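Local coordinates for protein bradyzoite surface antigen BSR4 (Toxoplasma gondii, PDB 2JKS) that probably serves as a surface antigen of the bradyzoite stage, being a two-domain member of the SAG1-related (SRS) family that also binds zinc ions, at residues Thr56-Ile61 with Gly86-Leu91; Arg99-Lys104 with Asn124-Leu129; Ile200-Gly203 with Ser207-Pro210; Glu216-Asp221 with Asn226-Thr231; Phe237-Lys242 with Gln261-Glu266. All blocks are in the same frame, centred on the assembly; numbering follows the deposited sequence.

Interaction 1: Thr56-Ile61 with Gly86-Leu91; sequences TIPTNI and GTEVTL
Pro58 and Glu88 mark the nearest approach of the two backbones, their CA atoms 6.6 Å apart. They belong to the six-stranded mixed sheet of the first SRS domain, where strand 53-67 runs antiparallel beside strand 83-89. No backbone hydrogen bond joins the two segments, because residues 58-61 form the short loop that interrupts the longer strand. The chain enters this loop through a cis peptide between Ile57 and Pro58. Glu88 is still in its strand, and its backbone bonds to Thr75.

Pro58 and Glu88 run alongside in opposite senses, the glutamate stem passing the ring. With CG beside its backbone N (chi1 -73°) and the chain extended beyond, Glu88 reaches over the proline: its CG lies 3.6 Å from Pro58 CB, and its OE2 3.3 Å from the same atom. The proline also touches Cys66 and Cys77, which form a disulfide. Thr56 OG1 closes the loop from within, giving its proton to Pro58 O at 2.7 Å in the carbonyl plane.

The carboxylate reaches the loop's backbone N-H groups through water. One water accepts from Thr59 N and donates to Glu88 OE2; a second accepts from Asn60 N at 3.2 Å and donates weakly to that same OE2 at 2.7 Å.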
# COMPACT_ATOMS: atom_id res chain seq x y z
N THR A 56 -10.32 -24.01 -5.83
CA THR A 56 -9.79 -22.89 -5.09
C THR A 56 -10.89 -22.00 -4.54
O THR A 56 -12.04 -22.10 -4.93
CB THR A 56 -8.86 -22.00 -5.98
OG1 THR A 56 -9.57 -21.59 -7.15
CG2 THR A 56 -7.54 -22.74 -6.35
N ILE A 57 -10.48 -21.10 -3.63
CA ILE A 57 -11.31 -20.02 -3.11
C ILE A 57 -10.49 -18.72 -3.27
O ILE A 57 -9.38 -18.62 -2.76
CB ILE A 57 -11.70 -20.21 -1.60
CG1 ILE A 57 -12.63 -21.42 -1.42
CG2 ILE A 57 -12.42 -18.98 -1.08
CD1 ILE A 57 -11.92 -22.76 -1.07
N PRO A 58 -10.97 -17.78 -4.07
CA PRO A 58 -12.18 -17.87 -4.89
C PRO A 58 -12.02 -18.94 -5.98
O PRO A 58 -10.93 -19.47 -6.17
CB PRO A 58 -12.27 -16.48 -5.56
CG PRO A 58 -11.33 -15.62 -4.78
CD PRO A 58 -10.26 -16.51 -4.28
N THR A 59 -13.11 -19.23 -6.70
CA THR A 59 -13.16 -20.32 -7.66
C THR A 59 -12.15 -20.09 -8.77
O THR A 59 -11.54 -21.03 -9.27
CB THR A 59 -14.63 -20.51 -8.18
OG1 THR A 59 -15.05 -19.35 -8.90
CG2 THR A 59 -15.57 -20.57 -7.02
N ASN A 60 -11.93 -18.83 -9.15
CA ASN A 60 -10.86 -18.53 -10.09
C ASN A 60 -9.79 -17.63 -9.48
O ASN A 60 -9.89 -16.40 -9.54
CB ASN A 60 -11.43 -17.90 -11.35
CG ASN A 60 -10.40 -17.78 -12.46
OD1 ASN A 60 -9.22 -18.02 -12.25
ND2 ASN A 60 -10.85 -17.41 -13.64
N ILE A 61 -8.76 -18.24 -8.89
CA ILE A 61 -7.64 -17.55 -8.23
C ILE A 61 -6.83 -16.67 -9.23
O ILE A 61 -6.12 -15.71 -8.85
CB ILE A 61 -6.73 -18.61 -7.54
CG1 ILE A 61 -5.81 -18.02 -6.48
CG2 ILE A 61 -5.91 -19.40 -8.55
CD1 ILE A 61 -5.26 -19.07 -5.53
N GLY A 86 -15.14 -13.14 3.57
CA GLY A 86 -15.49 -11.96 2.84
C GLY A 86 -15.90 -12.22 1.41
O GLY A 86 -16.63 -13.17 1.11
N THR A 87 -15.42 -11.37 0.51
CA THR A 87 -15.93 -11.35 -0.85
C THR A 87 -14.82 -11.30 -1.89
O THR A 87 -13.70 -10.85 -1.59
CB THR A 87 -16.91 -10.18 -1.01
OG1 THR A 87 -18.06 -10.45 -0.18
CG2 THR A 87 -17.38 -10.04 -2.47
N GLU A 88 -15.15 -11.76 -3.09
CA GLU A 88 -14.28 -11.67 -4.27
C GLU A 88 -13.98 -10.25 -4.74
O GLU A 88 -14.89 -9.48 -5.03
CB GLU A 88 -14.90 -12.42 -5.43
CG GLU A 88 -14.83 -13.92 -5.27
CD GLU A 88 -15.43 -14.65 -6.46
OE1 GLU A 88 -15.96 -14.00 -7.38
OE2 GLU A 88 -15.36 -15.89 -6.47
N VAL A 89 -12.69 -9.92 -4.82
CA VAL A 89 -12.22 -8.65 -5.38
C VAL A 89 -11.08 -8.97 -6.35
O VAL A 89 -10.51 -10.05 -6.27
CB VAL A 89 -11.74 -7.68 -4.25
CG1 VAL A 89 -12.91 -7.34 -3.32
CG2 VAL A 89 -10.57 -8.30 -3.42
N THR A 90 -10.71 -8.05 -7.25
CA THR A 90 -9.50 -8.27 -8.02
C THR A 90 -8.32 -7.73 -7.18
O THR A 90 -8.55 -6.95 -6.21
CB THR A 90 -9.57 -7.65 -9.42
OG1 THR A 90 -9.58 -6.22 -9.30
CG2 THR A 90 -10.86 -8.13 -10.13
N LEU A 91 -7.10 -8.17 -7.46
CA LEU A 91 -5.94 -7.67 -6.68
C LEU A 91 -5.71 -6.20 -6.95
O LEU A 91 -5.46 -5.43 -6.03
CB LEU A 91 -4.65 -8.42 -7.01
CG LEU A 91 -4.26 -9.55 -6.07
CD1 LEU A 91 -2.95 -10.10 -6.59
CD2 LEU A 91 -4.15 -9.09 -4.60
O HOH W 1 -15.25 -18.17 -4.90
O HOH W 2 -13.75 -16.26 -8.62

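Interaction 2: Arg99-Lys104 with Asn124-Leu129; sequences RIVNWK and NEDLPL. With ZN (zinc ion), chain D.
Arg99 sends its side chain across to Glu125 and Asp126, and charge dominates the meeting. Arg99 NH1 donates to Glu125 OE2 at 3.1 Å with a bent N-H...O angle of 137°, the side chains crossing at about a right angle and the guanidinium plane turned 66° from the carboxylate. Asp126 is modelled as a second salt-bridge partner, but so close to NH1 that its geometry is doubtful; the exact place of that nitrogen, and with it both bonds, is therefore uncertain. Arg99 is extended as far as CD and then bends at chi3, which turns NH1 toward the two acids.

Glu125 OE2 binds a zinc ion at 2.1 Å, and His123 ND1 is the metal's other protein ligand. Glu125 folds back at chi2 (-90°) to present that oxygen; the zinc, and the arginine if placed correctly, would probably draw charge from it. Asp126 OD2 accepts from the backbone N of His123, tying the second acid to the backbone of the metal ligand.

Both segments are loops of the first SRS domain, at the end of its beta sandwich that faces the second domain. Residues 124-126 make a 3-10 turn, closed by Leu127 N to Asn124 O at 3.1 Å.

Van der Waals contact is slight. Val101 and Asp126 approach head-on from their own segments, Val101 CG1 3.7 Å from Asp126 OD2 and Val101 CG2 3.8 Å from Asp126 OD1.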
# COMPACT_ATOMS: atom_id res chain seq x y z
N ARG A 99 -1.85 -1.33 -12.37
CA ARG A 99 -1.45 -2.46 -13.18
C ARG A 99 -2.35 -3.66 -12.82
O ARG A 99 -2.65 -3.88 -11.66
CB ARG A 99 0.03 -2.79 -12.92
CG ARG A 99 0.68 -3.62 -14.02
CD ARG A 99 2.13 -4.05 -13.70
NE ARG A 99 2.17 -5.45 -13.24
CZ ARG A 99 2.68 -5.81 -12.08
NH1 ARG A 99 3.29 -4.89 -11.35
NH2 ARG A 99 2.65 -7.09 -11.69
N ILE A 100 -2.78 -4.41 -13.83
CA ILE A 100 -3.49 -5.67 -13.60
C ILE A 100 -2.53 -6.65 -12.92
O ILE A 100 -1.43 -6.87 -13.43
CB ILE A 100 -3.98 -6.28 -14.97
CG1 ILE A 100 -4.98 -5.33 -15.70
CG2 ILE A 100 -4.46 -7.73 -14.80
CD1 ILE A 100 -6.47 -5.43 -15.34
N VAL A 101 -2.89 -7.20 -11.76
CA VAL A 101 -2.02 -8.18 -11.07
C VAL A 101 -2.84 -9.39 -10.67
O VAL A 101 -3.93 -9.22 -10.11
CB VAL A 101 -1.33 -7.62 -9.75
CG1 VAL A 101 0.12 -8.13 -9.68
CG2 VAL A 101 -1.41 -6.11 -9.62
N ASN A 102 -2.37 -10.59 -10.99
CA ASN A 102 -3.15 -11.78 -10.66
C ASN A 102 -2.19 -12.86 -10.28
O ASN A 102 -1.01 -12.85 -10.72
CB ASN A 102 -3.94 -12.33 -11.87
CG ASN A 102 -4.82 -11.34 -12.55
OD1 ASN A 102 -4.55 -10.93 -13.69
ND2 ASN A 102 -5.92 -11.00 -11.91
N TRP A 103 -2.69 -13.81 -9.50
CA TRP A 103 -1.99 -15.07 -9.29
C TRP A 103 -1.92 -15.75 -10.65
O TRP A 103 -2.84 -15.64 -11.44
CB TRP A 103 -2.78 -15.98 -8.37
CG TRP A 103 -2.71 -15.61 -6.90
CD1 TRP A 103 -3.53 -14.75 -6.23
CD2 TRP A 103 -1.78 -16.12 -5.94
NE1 TRP A 103 -3.17 -14.69 -4.91
CE2 TRP A 103 -2.11 -15.54 -4.69
CE3 TRP A 103 -0.71 -17.02 -6.01
CZ2 TRP A 103 -1.39 -15.84 -3.47
CZ3 TRP A 103 0.00 -17.32 -4.84
CH2 TRP A 103 -0.33 -16.71 -3.58
N LYS A 104 -0.83 -16.46 -10.89
CA LYS A 104 -0.60 -17.12 -12.16
C LYS A 104 -0.42 -18.60 -11.92
O LYS A 104 0.40 -18.99 -11.11
CB LYS A 104 0.65 -16.60 -12.83
CG LYS A 104 0.44 -15.29 -13.52
CD LYS A 104 1.74 -14.79 -14.01
CE LYS A 104 1.55 -13.40 -14.65
NZ LYS A 104 2.88 -12.97 -15.17
N ASN A 124 7.31 -3.22 -7.70
CA ASN A 124 7.35 -2.12 -6.71
C ASN A 124 6.16 -1.21 -6.86
O ASN A 124 5.54 -0.76 -5.88
CB ASN A 124 8.69 -1.37 -6.78
CG ASN A 124 9.83 -2.13 -6.10
OD1 ASN A 124 9.62 -2.98 -5.20
ND2 ASN A 124 11.05 -1.82 -6.51
N GLU A 125 5.77 -1.01 -8.11
CA GLU A 125 4.62 -0.15 -8.43
C GLU A 125 3.30 -0.74 -7.96
O GLU A 125 2.29 -0.01 -7.88
CB GLU A 125 4.60 0.21 -9.93
CG GLU A 125 4.11 -0.85 -10.95
CD GLU A 125 5.23 -1.77 -11.50
OE1 GLU A 125 6.37 -1.75 -10.95
OE2 GLU A 125 4.98 -2.52 -12.49
N ASP A 126 3.30 -2.04 -7.58
CA ASP A 126 2.07 -2.68 -7.11
C ASP A 126 1.88 -2.49 -5.62
O ASP A 126 0.80 -2.79 -5.09
CB ASP A 126 2.03 -4.20 -7.40
CG ASP A 126 2.11 -4.53 -8.88
OD1 ASP A 126 1.55 -3.81 -9.73
OD2 ASP A 126 2.69 -5.58 -9.19
N LEU A 127 2.93 -2.07 -4.94
CA LEU A 127 2.87 -1.96 -3.45
C LEU A 127 1.88 -0.86 -3.07
O LEU A 127 1.99 0.22 -3.63
CB LEU A 127 4.25 -1.70 -2.87
CG LEU A 127 5.23 -2.86 -2.97
CD1 LEU A 127 6.57 -2.39 -2.38
CD2 LEU A 127 4.63 -4.06 -2.23
N PRO A 128 0.90 -1.15 -2.18
CA PRO A 128 -0.21 -0.22 -1.86
C PRO A 128 0.26 0.96 -0.99
O PRO A 128 1.37 0.95 -0.46
CB PRO A 128 -1.22 -1.13 -1.10
CG PRO A 128 -0.37 -2.18 -0.47
CD PRO A 128 0.74 -2.44 -1.46
N LEU A 129 -0.55 2.01 -0.90
CA LEU A 129 -0.30 3.13 0.04
C LEU A 129 -0.68 2.83 1.47
O LEU A 129 -0.29 3.56 2.40
CB LEU A 129 -1.07 4.36 -0.43
CG LEU A 129 -0.74 4.81 -1.84
CD1 LEU A 129 -1.57 6.04 -2.24
CD2 LEU A 129 0.74 5.02 -2.04
ZN ZN D . 6.39 -3.82 -13.29

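Interaction 3: Ile200-Gly203 with Ser207-Pro210; sequences INCG and SLQP
Cys202 and Leu208 are brought together by similar first torsions: SG (chi1 -57°) and CG (chi1 -70°) each lie beside their own backbone N and anti to the carbonyl carbon. Cys202 points toward the other segment, while Leu208 leaves the backbone more obliquely and brings CD2 round to meet the sulfur. This is a short crossing between the two layers of the second SRS domain's beta sandwich. Strand 197-201 belongs to its five-stranded sheet and strand 206-209 is an outer strand of its four-stranded one, with only a few residues of loop to carry the chain over.

Because the strands lie in different sheets, no hydrogen bond passes between them and side chains fill the gap. The CA atoms of Cys202 and Ser207 come within 6.0 Å. Cys202 SG lies 3.7 Å from Ser207 C and 3.6 Å from Leu208 CD2, so it packs on both backbone and methyl group. The same sulfur is bonded covalently to Cys275 on strand 269-277, which neighbours strand 206-209; Ser207 pairs with Val276 there through the backbone. The disulfide therefore ties the end of one sheet to the other, close beside this contact.

Ser207 points its side chain away, and the side chains that do meet make apolar contacts. Cys202 O is satisfied separately, by a hydrogen bond from Tyr178 OH. Ile200 joins in from farther back on its strand. Its CG1 end leads away, and the CG2 branch makes the touch, 3.8 Å from Leu208 CD2.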
# COMPACT_ATOMS: atom_id res chain seq x y z
N ILE A 200 4.12 16.96 -3.85
CA ILE A 200 3.63 16.02 -2.87
C ILE A 200 2.43 15.29 -3.42
O ILE A 200 1.43 15.90 -3.77
CB ILE A 200 3.21 16.74 -1.57
CG1 ILE A 200 4.30 17.72 -1.08
CG2 ILE A 200 2.80 15.72 -0.47
CD1 ILE A 200 5.59 17.10 -0.64
N ASN A 201 2.58 13.97 -3.54
CA ASN A 201 1.47 13.11 -3.95
C ASN A 201 0.94 12.32 -2.75
O ASN A 201 1.64 11.41 -2.23
CB ASN A 201 1.88 12.19 -5.08
CG ASN A 201 2.29 12.94 -6.34
OD1 ASN A 201 1.66 13.95 -6.73
ND2 ASN A 201 3.36 12.50 -6.97
N CYS A 202 -0.26 12.68 -2.28
CA CYS A 202 -0.86 11.92 -1.18
C CYS A 202 -1.63 10.66 -1.64
O CYS A 202 -1.85 9.76 -0.85
CB CYS A 202 -1.81 12.77 -0.31
SG CYS A 202 -1.04 14.25 0.40
N GLY A 203 -2.00 10.58 -2.92
CA GLY A 203 -2.76 9.39 -3.39
C GLY A 203 -4.19 9.53 -2.85
O GLY A 203 -4.51 10.49 -2.16
N SER A 207 -4.42 13.03 2.59
CA SER A 207 -4.86 14.43 2.48
C SER A 207 -3.67 15.29 2.76
O SER A 207 -2.93 15.02 3.71
CB SER A 207 -5.93 14.75 3.55
OG SER A 207 -7.11 14.01 3.28
N LEU A 208 -3.49 16.33 1.96
CA LEU A 208 -2.41 17.31 2.17
C LEU A 208 -2.51 18.02 3.49
O LEU A 208 -3.60 18.47 3.90
CB LEU A 208 -2.38 18.31 1.01
CG LEU A 208 -1.94 17.79 -0.34
CD1 LEU A 208 -2.44 18.65 -1.49
CD2 LEU A 208 -0.42 17.67 -0.39
N GLN A 209 -1.37 18.13 4.16
CA GLN A 209 -1.28 18.79 5.43
C GLN A 209 -0.14 19.87 5.41
O GLN A 209 0.95 19.62 4.91
CB GLN A 209 -1.01 17.72 6.50
CG GLN A 209 -0.97 18.26 7.89
CD GLN A 209 -2.36 18.35 8.54
OE1 GLN A 209 -3.39 18.46 7.86
NE2 GLN A 209 -2.37 18.32 9.86
N PRO A 210 -0.42 21.10 5.94
CA PRO A 210 -1.74 21.48 6.53
C PRO A 210 -2.77 21.67 5.45
O PRO A 210 -2.43 21.77 4.27
CB PRO A 210 -1.47 22.85 7.22
CG PRO A 210 -0.25 23.42 6.47
CD PRO A 210 0.57 22.19 5.96

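Interaction 4: Glu216-Asp221 with Asn226-Thr231; sequences EYCVAD and NRCSTT. With ZN (zinc ion), chain I.
One water is gripped by three backbone groups where Val219 faces Arg227 and Ser229: it donates to Val219 O and to Arg227 O and accepts from Ser229 N, each at 2.8 Å. It takes over where the direct ladder ends. That ladder runs from Tyr217 N to Thr231 O (2.8 Å, nearly straight at 163°), back from Thr231 N to Tyr217 O, and on from Val219 N to Ser229 O at 2.9 Å.

Tyr217 and Thr231, a hydrogen-bonded pair, send their side chains to one face as near-parallel neighbours; Thr231 CB sits 4.0 Å above the tyrosine ring, offset toward its rim. Val219 CG2 closes in on Thr231 OG1. On the face of Cys218 and Thr230, the non-hydrogen-bonded pair, a disulfide joins Cys218 SG to Cys228 SG with a torsion of -91° about the S-S bond, and Pro210 packs on it.

Glu216 stretches past Thr230, its OE1 3.5 Å from Thr230 CB and hydrogen-bonded to Thr212 OG1. Glu216 OE2 binds a zinc ion at 2.0 Å, with OE1 farther from the metal at 2.7 Å. The whole is a disulfide-braced antiparallel beta hairpin, set against strand 269-277 of the second SRS domain.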
# COMPACT_ATOMS: atom_id res chain seq x y z
N GLU A 216 0.21 28.31 4.07
CA GLU A 216 0.82 27.96 5.35
C GLU A 216 1.65 26.67 5.34
O GLU A 216 1.41 25.75 4.55
CB GLU A 216 -0.24 27.82 6.43
CG GLU A 216 -0.83 29.18 6.77
CD GLU A 216 -2.06 29.15 7.59
OE1 GLU A 216 -2.63 28.08 7.89
OE2 GLU A 216 -2.48 30.30 7.92
N TYR A 217 2.56 26.57 6.32
CA TYR A 217 3.24 25.30 6.56
C TYR A 217 3.15 24.92 8.02
O TYR A 217 2.64 25.70 8.83
CB TYR A 217 4.69 25.39 6.05
CG TYR A 217 5.52 26.45 6.75
CD1 TYR A 217 6.33 26.12 7.84
CD2 TYR A 217 5.48 27.77 6.32
CE1 TYR A 217 7.10 27.09 8.49
CE2 TYR A 217 6.23 28.74 6.96
CZ TYR A 217 7.05 28.39 8.04
OH TYR A 217 7.77 29.38 8.68
N CYS A 218 3.63 23.72 8.37
CA CYS A 218 3.79 23.33 9.77
C CYS A 218 5.19 23.74 10.22
O CYS A 218 6.20 23.46 9.53
CB CYS A 218 3.63 21.81 9.97
SG CYS A 218 2.20 21.01 9.18
N VAL A 219 5.28 24.44 11.35
CA VAL A 219 6.62 24.68 11.93
C VAL A 219 7.46 23.39 11.97
O VAL A 219 6.98 22.32 12.40
CB VAL A 219 6.55 25.35 13.32
CG1 VAL A 219 7.97 25.71 13.80
CG2 VAL A 219 5.69 26.58 13.19
N ALA A 220 8.71 23.48 11.51
CA ALA A 220 9.50 22.29 11.26
C ALA A 220 9.97 21.62 12.55
O ALA A 220 10.27 20.44 12.51
CB ALA A 220 10.65 22.58 10.30
N ASP A 221 9.98 22.35 13.69
CA ASP A 221 10.54 21.83 14.99
C ASP A 221 9.91 20.52 15.45
O ASP A 221 10.58 19.66 16.00
CB ASP A 221 10.38 22.81 16.18
CG ASP A 221 10.47 24.28 15.77
OD1 ASP A 221 11.05 24.60 14.70
OD2 ASP A 221 9.95 25.13 16.57
N ASN A 226 1.80 15.19 12.09
CA ASN A 226 0.68 15.02 13.00
C ASN A 226 0.65 16.07 14.12
O ASN A 226 -0.41 16.27 14.75
CB ASN A 226 0.67 13.63 13.64
CG ASN A 226 0.32 12.52 12.69
OD1 ASN A 226 -0.40 12.69 11.70
ND2 ASN A 226 0.77 11.33 13.05
N ARG A 227 1.78 16.73 14.37
CA ARG A 227 1.86 17.89 15.29
C ARG A 227 2.20 19.16 14.50
O ARG A 227 3.37 19.60 14.41
CB ARG A 227 2.86 17.62 16.42
CG ARG A 227 2.54 16.28 17.17
CD ARG A 227 3.47 16.01 18.39
NE ARG A 227 4.87 16.26 18.05
CZ ARG A 227 5.78 15.32 17.77
NH1 ARG A 227 5.46 14.02 17.80
NH2 ARG A 227 7.03 15.70 17.45
N CYS A 228 1.18 19.68 13.83
CA CYS A 228 1.34 20.76 12.88
C CYS A 228 0.91 22.12 13.45
O CYS A 228 -0.29 22.34 13.62
CB CYS A 228 0.49 20.48 11.61
SG CYS A 228 0.65 21.73 10.30
N SER A 229 1.85 23.02 13.74
CA SER A 229 1.52 24.40 14.09
C SER A 229 1.67 25.22 12.87
O SER A 229 2.79 25.35 12.40
CB SER A 229 2.47 24.99 15.14
OG SER A 229 2.33 24.29 16.34
N THR A 230 0.58 25.81 12.37
CA THR A 230 0.62 26.51 11.09
C THR A 230 1.30 27.88 11.20
O THR A 230 1.21 28.59 12.23
CB THR A 230 -0.77 26.65 10.42
OG1 THR A 230 -1.66 27.31 11.32
CG2 THR A 230 -1.34 25.25 10.05
N THR A 231 2.04 28.22 10.15
CA THR A 231 2.69 29.52 10.04
C THR A 231 2.67 29.89 8.60
O THR A 231 2.69 29.00 7.73
CB THR A 231 4.13 29.50 10.61
OG1 THR A 231 4.05 29.16 11.97
CG2 THR A 231 4.76 30.85 10.55
ZN ZN I . -4.23 30.08 8.82
O HOH W 3 -2.05 29.85 11.16
O HOH W 4 4.49 22.01 13.58

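Interaction 5: Phe237-Lys242 with Gln261-Glu266; sequences FPKFLK and QTDLPE. With ZN (zinc ion), chain C.
Phe237 meets Pro265 at the start of the first segment, where the two side chains run abreast with a common heading. Ring atoms CD1 and CE1 of Phe237 both come within 3.8 Å of Pro265 CD, and Pro265 CG follows closely behind; the proline stands oblique to the aromatic ring. The backbones are also near here, with the CA atoms of Phe237 and Pro265 5.8 Å apart. Phe237 also opens a type I beta turn, closed by a hydrogen bond from Phe240 N to Phe237 O at 2.8 Å.

Pro238 rounds the corner, and Lys239 turns back toward the partner loop. Its chain is extended beyond CG and crosses Asp263 at a slant, so the touch is made by the aliphatic stem: Lys239 CD lies 3.1 Å from Asp263 OD1. The ammonium group overshoots the carboxylate, with Lys239 NZ 4.0 Å from Asp263 OD1, too far for a salt bridge, and 3.6 Å from Thr262 O. Any attraction between the two charges is probably weak and long-range.

Phe240 points the other way, its ring meeting those of Phe233 and Trp244. At the far end of the partner loop Glu266 OE1 binds a zinc ion at 2.1 Å, together with waters and His310, part of a terminal histidine run that is probably a purification tag.

Both segments are loops at the end of the second SRS domain's beta sandwich, following strands 230-232 and 254-258; Phe237 and Pro265 rest on Val307 of strand 301-307, and Phe237 and Asp263 also on Trp244.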
# COMPACT_ATOMS: atom_id res chain seq x y z
N PHE A 237 9.57 33.17 3.15
CA PHE A 237 9.75 33.58 1.76
C PHE A 237 9.02 34.91 1.57
O PHE A 237 7.84 34.95 1.15
CB PHE A 237 9.22 32.53 0.74
CG PHE A 237 9.67 31.11 1.01
CD1 PHE A 237 10.99 30.83 1.44
CD2 PHE A 237 8.79 30.06 0.82
CE1 PHE A 237 11.41 29.52 1.68
CE2 PHE A 237 9.20 28.74 1.06
CZ PHE A 237 10.51 28.49 1.49
N PRO A 238 9.71 36.04 1.87
CA PRO A 238 9.06 37.37 1.78
C PRO A 238 8.30 37.64 0.47
O PRO A 238 7.29 38.29 0.49
CB PRO A 238 10.22 38.35 1.95
CG PRO A 238 11.27 37.60 2.74
CD PRO A 238 11.13 36.14 2.26
N LYS A 239 8.78 37.11 -0.66
CA LYS A 239 8.14 37.28 -1.98
C LYS A 239 6.99 36.26 -2.33
O LYS A 239 6.42 36.26 -3.45
CB LYS A 239 9.24 37.21 -3.07
CG LYS A 239 10.32 38.29 -2.88
CD LYS A 239 11.53 38.05 -3.78
CE LYS A 239 12.58 39.17 -3.60
NZ LYS A 239 13.89 38.72 -4.15
N PHE A 240 6.69 35.38 -1.37
CA PHE A 240 5.69 34.32 -1.57
C PHE A 240 4.37 34.85 -2.16
O PHE A 240 3.88 35.90 -1.74
CB PHE A 240 5.38 33.66 -0.22
CG PHE A 240 4.39 32.53 -0.32
CD1 PHE A 240 4.79 31.26 -0.76
CD2 PHE A 240 3.05 32.73 0.06
CE1 PHE A 240 3.87 30.21 -0.85
CE2 PHE A 240 2.11 31.70 -0.01
CZ PHE A 240 2.52 30.42 -0.45
N LEU A 241 3.81 34.09 -3.09
CA LEU A 241 2.43 34.29 -3.56
C LEU A 241 1.74 32.93 -3.55
O LEU A 241 2.40 31.91 -3.77
CB LEU A 241 2.43 34.79 -5.01
CG LEU A 241 3.22 36.05 -5.44
CD1 LEU A 241 3.03 36.33 -6.91
CD2 LEU A 241 2.83 37.26 -4.65
N LYS A 242 0.43 32.92 -3.35
CA LYS A 242 -0.39 31.69 -3.42
C LYS A 242 -0.19 30.96 -4.73
O LYS A 242 -0.29 29.72 -4.76
CB LYS A 242 -1.88 32.02 -3.28
CG LYS A 242 -2.40 32.14 -1.88
CD LYS A 242 -3.93 32.28 -1.93
CE LYS A 242 -4.58 31.01 -1.57
NZ LYS A 242 -5.89 31.35 -0.95
N GLN A 261 13.09 31.09 -9.34
CA GLN A 261 14.51 30.88 -8.94
C GLN A 261 15.19 32.08 -8.32
O GLN A 261 16.13 31.91 -7.57
CB GLN A 261 15.34 30.31 -10.09
CG GLN A 261 14.81 28.98 -10.59
CD GLN A 261 15.54 28.45 -11.79
OE1 GLN A 261 15.40 28.97 -12.89
NE2 GLN A 261 16.29 27.38 -11.59
N THR A 262 14.75 33.28 -8.64
CA THR A 262 15.27 34.50 -8.05
C THR A 262 14.62 34.88 -6.71
O THR A 262 14.98 35.90 -6.11
CB THR A 262 15.14 35.70 -9.04
OG1 THR A 262 13.76 35.96 -9.33
CG2 THR A 262 15.90 35.40 -10.36
N ASP A 263 13.68 34.06 -6.25
CA ASP A 263 12.86 34.38 -5.05
C ASP A 263 13.15 33.50 -3.82
O ASP A 263 12.39 33.52 -2.86
CB ASP A 263 11.39 34.22 -5.38
CG ASP A 263 10.83 35.35 -6.24
OD1 ASP A 263 11.46 36.39 -6.40
OD2 ASP A 263 9.72 35.18 -6.76
N LEU A 264 14.21 32.70 -3.89
CA LEU A 264 14.71 31.89 -2.79
C LEU A 264 15.19 32.83 -1.68
O LEU A 264 15.67 33.94 -1.96
CB LEU A 264 15.82 30.96 -3.27
CG LEU A 264 15.17 29.75 -3.92
CD1 LEU A 264 15.57 29.53 -5.38
CD2 LEU A 264 15.28 28.46 -3.11
N PRO A 265 15.01 32.41 -0.40
CA PRO A 265 15.40 33.26 0.74
C PRO A 265 16.92 33.48 0.80
O PRO A 265 17.70 32.69 0.24
CB PRO A 265 14.91 32.45 1.95
CG PRO A 265 15.02 31.01 1.50
CD PRO A 265 14.50 31.10 0.06
N GLU A 266 17.33 34.53 1.51
CA GLU A 266 18.73 34.90 1.63
C GLU A 266 19.42 34.12 2.71
O GLU A 266 20.63 34.19 2.81
CB GLU A 266 18.87 36.40 1.93
CG GLU A 266 18.47 37.31 0.81
CD GLU A 266 19.35 37.07 -0.40
OE1 GLU A 266 20.58 36.93 -0.23
OE2 GLU A 266 18.80 36.98 -1.49
ZN ZN C . 21.89 36.25 -1.70
O HOH W 5 20.26 35.27 -2.93
O HOH W 6 23.00 37.34 -0.80

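How the interactions relate
Interactions 1 and 2 lie in the first SRS domain and touch through Leu91 on Val101 and Ile61 on Trp103; interactions 3, 4 and 5 lie in the second. The domains meet between interactions 2 and 3, where Leu129 packs on Gly203. Pro210 of interaction 3 rests against the hairpin of interaction 4. Interaction 3, apolar and between sheets, has no fully exposed touching residue, whereas 4 and 5 include exposed ones; interaction 5 is outermost, its centre about 36 Å from the centre of the chain. Interaction 4 alone pairs strands directly; interaction 1 joins a proline-glutamate contact to bridging waters. Interactions 2, 4 and 5 each carry a zinc-binding glutamate, but only in 2 and 4 does it touch the partner segment.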